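Local atomic coordinates of beta-porphyranase B (Bacteroides plebeius, PDB entry 4AWD), a protein that hydrolyses the (1->4) linkages between beta-D-galactose and alpha-L-galactose-6-sulfate in porphyran, a sulfated red-seaweed polysaccharide. Residues Met203-Tyr211 / Met262-Thr272. Residues are numbered along the deposited sequence; the frame is centred on the assembly and turned at random.
Sequences MNSNTHYWY and MYTIKPTTKYT
Tyr263 OH donates a hydrogen bond to the backbone O of Met203, with 2.6 Å between the two oxygens. The carbonyl oxygen meets the phenol at the edge of its ring, near the ring plane. The hydroxyl lies 32° out of the carbonyl plane. With CG between the backbone N and the carbonyl carbon (chi1 54°), the Tyr263 ring swings its OH end over to segment 203-211. Ser205 CB sits 3.2 Å from the same Tyr263 OH, while Ser205 OG hydrogen-bonds to the backbone O of Ile179. At this end Met203 CB also touches Met262 CE.

Further along, Thr207 and Ile265 meet tip to tip. Thr207 OG1 lies 3.5 Å from Ile265 CG2, and Thr207 CG2 touches the same methyl. Pro267 packs beside them with its ring carbons. One water links Thr207 OG1 to the backbone N of Thr268, from which it accepts.

Strands 204-211 and 262-265 run nearly parallel, but 8.3 Å separates their axes. They face each other across the interior of the beta-sandwich (jelly roll) of family GH16 rather than pairing edge to edge. Residues alternate along 204-211. Thr207, Tyr209 and Tyr211 start toward 262-272, whereas Asn204, His208 and Trp210 point away. On that other face Trp210 NE1 hydrogen-bonds to OE1 of Glu176, the probable nucleophile.

Past the end of strand 262-265, Tyr271 stacks offset on Tyr211, centroids 3.9 Å apart and planes at 15°. Tyr211 CB also makes a CH-pi contact over the Tyr271 ring. Lys270 CG lies over the opposite face of Tyr271. Tyr209 joins this aromatic cluster rim to rim with Tyr271. Tyr209 CE1 touches Tyr271 CB at 3.6 Å, and Tyr209 CE2 meets Thr272 CG2 at 3.5 Å. Thr268 OG1 accepts from Lys270 N, an ST turn that bends the chain just before Tyr271.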
loop_
_atom_site.group_PDB
_atom_site.type_symbol
_atom_site.label_atom_id
_atom_site.label_comp_id
_atom_site.label_asym_id
_atom_site.label_seq_id
_atom_site.Cartn_x
_atom_site.Cartn_y
_atom_site.Cartn_z
ATOM N N MET A 203 -11.012 -7.831 2.850
ATOM C CA MET A 203 -9.557 -7.859 2.682
ATOM C C MET A 203 -9.286 -7.585 1.216
ATOM O O MET A 203 -9.112 -8.508 0.411
ATOM C CB MET A 203 -9.002 -9.232 3.098
ATOM C CG MET A 203 -7.479 -9.372 3.157
ATOM S SD MET A 203 -6.738 -8.374 4.465
ATOM C CE MET A 203 -4.993 -8.570 4.110
ATOM N N ASN A 204 -9.309 -6.302 0.860
ATOM C CA ASN A 204 -8.962 -5.874 -0.492
ATOM C C ASN A 204 -7.445 -5.829 -0.704
ATOM O O ASN A 204 -6.778 -4.863 -0.340
ATOM C CB ASN A 204 -9.598 -4.521 -0.808
ATOM C CG ASN A 204 -11.010 -4.419 -0.308
ATOM O OD1 ASN A 204 -11.900 -5.143 -0.766
ATOM N ND2 ASN A 204 -11.233 -3.516 0.646
ATOM N N SER A 205 -6.907 -6.894 -1.278
ATOM C CA SER A 205 -5.481 -6.972 -1.578
ATOM C C SER A 205 -5.424 -7.146 -3.067
ATOM O O SER A 205 -6.469 -7.371 -3.684
ATOM C CB SER A 205 -4.847 -8.171 -0.888
ATOM O OG SER A 205 -5.048 -8.090 0.507
ATOM N N ASN A 206 -4.235 -7.034 -3.658
ATOM C CA ASN A 206 -4.145 -7.111 -5.097
ATOM C C ASN A 206 -2.711 -7.159 -5.594
ATOM O O ASN A 206 -1.776 -6.834 -4.856
ATOM C CB ASN A 206 -4.870 -5.903 -5.709
ATOM C CG ASN A 206 -5.582 -6.228 -7.017
ATOM O OD1 ASN A 206 -5.406 -7.305 -7.600
ATOM N ND2 ASN A 206 -6.382 -5.273 -7.496
ATOM N N THR A 207 -2.553 -7.564 -6.852
ATOM C CA THR A 207 -1.274 -7.532 -7.530
ATOM C C THR A 207 -1.464 -6.905 -8.898
ATOM O O THR A 207 -2.494 -7.114 -9.552
ATOM C CB THR A 207 -0.726 -8.938 -7.776
ATOM O OG1 THR A 207 -1.568 -9.616 -8.726
ATOM C CG2 THR A 207 -0.630 -9.748 -6.463
ATOM N N HIS A 208 -0.459 -6.154 -9.342
ATOM C CA HIS A 208 -0.477 -5.578 -10.675
ATOM C C HIS A 208 0.851 -5.843 -11.358
ATOM O O HIS A 208 1.908 -5.545 -10.795
ATOM C CB HIS A 208 -0.722 -4.067 -10.609
ATOM C CG HIS A 208 -1.908 -3.678 -9.782
ATOM N ND1 HIS A 208 -3.146 -3.418 -10.330
ATOM C CD2 HIS A 208 -2.043 -3.493 -8.448
ATOM C CE1 HIS A 208 -3.997 -3.107 -9.370
ATOM N NE2 HIS A 208 -3.352 -3.142 -8.218
ATOM N N TYR A 209 0.799 -6.414 -12.559
ATOM C CA TYR A 209 1.936 -6.359 -13.454
ATOM C C TYR A 209 1.611 -5.291 -14.489
ATOM O O TYR A 209 0.716 -5.483 -15.318
ATOM C CB TYR A 209 2.184 -7.720 -14.124
ATOM C CG TYR A 209 3.468 -7.767 -14.937
ATOM C CD1 TYR A 209 3.479 -7.390 -16.265
ATOM C CD2 TYR A 209 4.666 -8.172 -14.365
ATOM C CE1 TYR A 209 4.646 -7.433 -17.024
ATOM C CE2 TYR A 209 5.846 -8.202 -15.113
ATOM C CZ TYR A 209 5.818 -7.838 -16.447
ATOM O OH TYR A 209 6.960 -7.858 -17.216
ATOM N N TRP A 210 2.312 -4.162 -14.436
ATOM C CA TRP A 210 2.040 -3.065 -15.362
ATOM C C TRP A 210 2.813 -3.267 -16.648
ATOM O O TRP A 210 4.025 -3.478 -16.614
ATOM C CB TRP A 210 2.408 -1.709 -14.741
ATOM C CG TRP A 210 1.517 -1.331 -13.628
ATOM C CD1 TRP A 210 1.749 -1.516 -12.296
ATOM C CD2 TRP A 210 0.226 -0.717 -13.732
ATOM N NE1 TRP A 210 0.682 -1.052 -11.559
ATOM C CE2 TRP A 210 -0.269 -0.559 -12.414
ATOM C CE3 TRP A 210 -0.555 -0.272 -14.806
ATOM C CZ2 TRP A 210 -1.512 0.034 -12.140
ATOM C CZ3 TRP A 210 -1.793 0.314 -14.533
ATOM C CH2 TRP A 210 -2.257 0.458 -13.201
ATOM N N TYR A 211 2.124 -3.193 -17.781
ATOM C CA TYR A 211 2.781 -3.370 -19.074
ATOM C C TYR A 211 2.362 -2.324 -20.087
ATOM O O TYR A 211 1.176 -1.972 -20.184
ATOM C CB TYR A 211 2.525 -4.760 -19.646
ATOM C CG TYR A 211 3.228 -5.011 -20.967
ATOM C CD1 TYR A 211 4.572 -5.381 -20.999
ATOM C CD2 TYR A 211 2.548 -4.883 -22.177
ATOM C CE1 TYR A 211 5.227 -5.628 -22.201
ATOM C CE2 TYR A 211 3.194 -5.122 -23.394
ATOM C CZ TYR A 211 4.534 -5.498 -23.399
ATOM O OH TYR A 211 5.184 -5.743 -24.595
ATOM N N MET A 262 -5.806 -15.602 4.514
ATOM C CA MET A 262 -7.036 -15.210 3.827
ATOM C C MET A 262 -7.172 -15.819 2.428
ATOM O O MET A 262 -8.175 -16.461 2.140
ATOM C CB MET A 262 -7.176 -13.691 3.792
ATOM C CG MET A 262 -7.192 -13.078 5.186
ATOM S SD MET A 262 -8.740 -13.423 6.047
ATOM C CE MET A 262 -9.802 -12.142 5.364
ATOM N N TYR A 263 -6.157 -15.635 1.583
ATOM C CA TYR A 263 -6.123 -16.199 0.238
ATOM C C TYR A 263 -4.781 -15.903 -0.430
ATOM O O TYR A 263 -3.955 -15.151 0.092
ATOM C CB TYR A 263 -7.281 -15.668 -0.637
ATOM C CG TYR A 263 -7.339 -14.159 -0.695
ATOM C CD1 TYR A 263 -6.515 -13.445 -1.571
ATOM C CD2 TYR A 263 -8.206 -13.437 0.135
ATOM C CE1 TYR A 263 -6.550 -12.051 -1.624
ATOM C CE2 TYR A 263 -8.247 -12.048 0.087
ATOM C CZ TYR A 263 -7.408 -11.364 -0.797
ATOM O OH TYR A 263 -7.434 -9.996 -0.849
ATOM N N THR A 264 -4.592 -16.501 -1.602
ATOM C CA THR A 264 -3.393 -16.355 -2.408
ATOM C C THR A 264 -3.697 -15.593 -3.690
ATOM O O THR A 264 -4.808 -15.683 -4.238
ATOM C CB THR A 264 -2.868 -17.740 -2.793
ATOM O OG1 THR A 264 -2.566 -18.477 -1.601
ATOM C CG2 THR A 264 -1.620 -17.646 -3.636
ATOM N N ILE A 265 -2.715 -14.838 -4.174
ATOM C CA ILE A 265 -2.767 -14.388 -5.547
ATOM C C ILE A 265 -1.499 -14.808 -6.263
ATOM O O ILE A 265 -0.396 -14.487 -5.820
ATOM C CB ILE A 265 -2.991 -12.858 -5.684
ATOM C CG1 ILE A 265 -4.294 -12.429 -4.995
ATOM C CG2 ILE A 265 -2.988 -12.457 -7.154
ATOM C CD1 ILE A 265 -4.563 -10.930 -5.034
ATOM N N LYS A 266 -1.658 -15.543 -7.360
ATOM C CA LYS A 266 -0.556 -15.782 -8.276
ATOM C C LYS A 266 -0.591 -14.660 -9.305
ATOM O O LYS A 266 -1.514 -14.613 -10.117
ATOM C CB LYS A 266 -0.697 -17.145 -8.967
ATOM C CG LYS A 266 -1.059 -18.329 -8.042
ATOM C CD LYS A 266 0.100 -18.827 -7.195
ATOM C CE LYS A 266 0.861 -19.968 -7.874
ATOM N NZ LYS A 266 2.191 -20.238 -7.196
ATOM N N PRO A 267 0.388 -13.729 -9.266
ATOM C CA PRO A 267 0.350 -12.630 -10.241
ATOM C C PRO A 267 0.504 -13.180 -11.654
ATOM O O PRO A 267 1.101 -14.254 -11.843
ATOM C CB PRO A 267 1.554 -11.756 -9.856
ATOM C CG PRO A 267 1.890 -12.131 -8.464
ATOM C CD PRO A 267 1.536 -13.597 -8.348
ATOM N N THR A 268 -0.043 -12.452 -12.622
ATOM C CA THR A 268 -0.236 -12.963 -13.976
ATOM C C THR A 268 1.082 -13.205 -14.723
ATOM O O THR A 268 2.017 -12.399 -14.650
ATOM C CB THR A 268 -1.180 -12.043 -14.796
ATOM O OG1 THR A 268 -1.212 -12.465 -16.165
ATOM C CG2 THR A 268 -0.714 -10.623 -14.738
ATOM N N THR A 269 1.134 -14.332 -15.429
ATOM C CA THR A 269 2.320 -14.734 -16.166
ATOM C C THR A 269 2.198 -14.359 -17.646
ATOM O O THR A 269 2.946 -14.882 -18.497
ATOM C CB THR A 269 2.579 -16.235 -16.041
ATOM O OG1 THR A 269 1.407 -16.956 -16.470
ATOM C CG2 THR A 269 2.925 -16.598 -14.614
ATOM N N LYS A 270 1.274 -13.441 -17.942
ATOM C CA LYS A 270 1.026 -13.035 -19.314
ATOM C C LYS A 270 2.314 -12.616 -20.011
ATOM O O LYS A 270 2.601 -13.070 -21.121
ATOM C CB LYS A 270 -0.008 -11.907 -19.388
ATOM C CG LYS A 270 -0.570 -11.675 -20.795
ATOM C CD LYS A 270 -1.712 -10.665 -20.780
ATOM C CE LYS A 270 -2.124 -10.295 -22.197
ATOM N NZ LYS A 270 -3.199 -9.274 -22.208
ATOM N N TYR A 271 3.103 -11.777 -19.350
ATOM C CA TYR A 271 4.274 -11.192 -19.997
ATOM C C TYR A 271 5.611 -11.783 -19.571
ATOM O O TYR A 271 6.615 -11.563 -20.236
ATOM C CB TYR A 271 4.269 -9.673 -19.845
ATOM C CG TYR A 271 3.046 -8.992 -20.441
ATOM C CD1 TYR A 271 2.955 -8.748 -21.807
ATOM C CD2 TYR A 271 1.984 -8.598 -19.634
ATOM C CE1 TYR A 271 1.832 -8.136 -22.360
ATOM C CE2 TYR A 271 0.860 -7.965 -20.173
ATOM C CZ TYR A 271 0.795 -7.739 -21.536
ATOM O OH TYR A 271 -0.308 -7.110 -22.079
ATOM N N THR A 272 5.613 -12.536 -18.472
ATOM C CA THR A 272 6.804 -13.229 -17.967
ATOM C C THR A 272 6.407 -14.355 -17.021
ATOM O O THR A 272 5.421 -14.242 -16.299
ATOM C CB THR A 272 7.771 -12.277 -17.223
ATOM O OG1 THR A 272 8.705 -13.041 -16.451
ATOM C CG2 THR A 272 7.007 -11.315 -16.304
HETATM O O HOH W 1 -0.933 -9.676 -11.532
#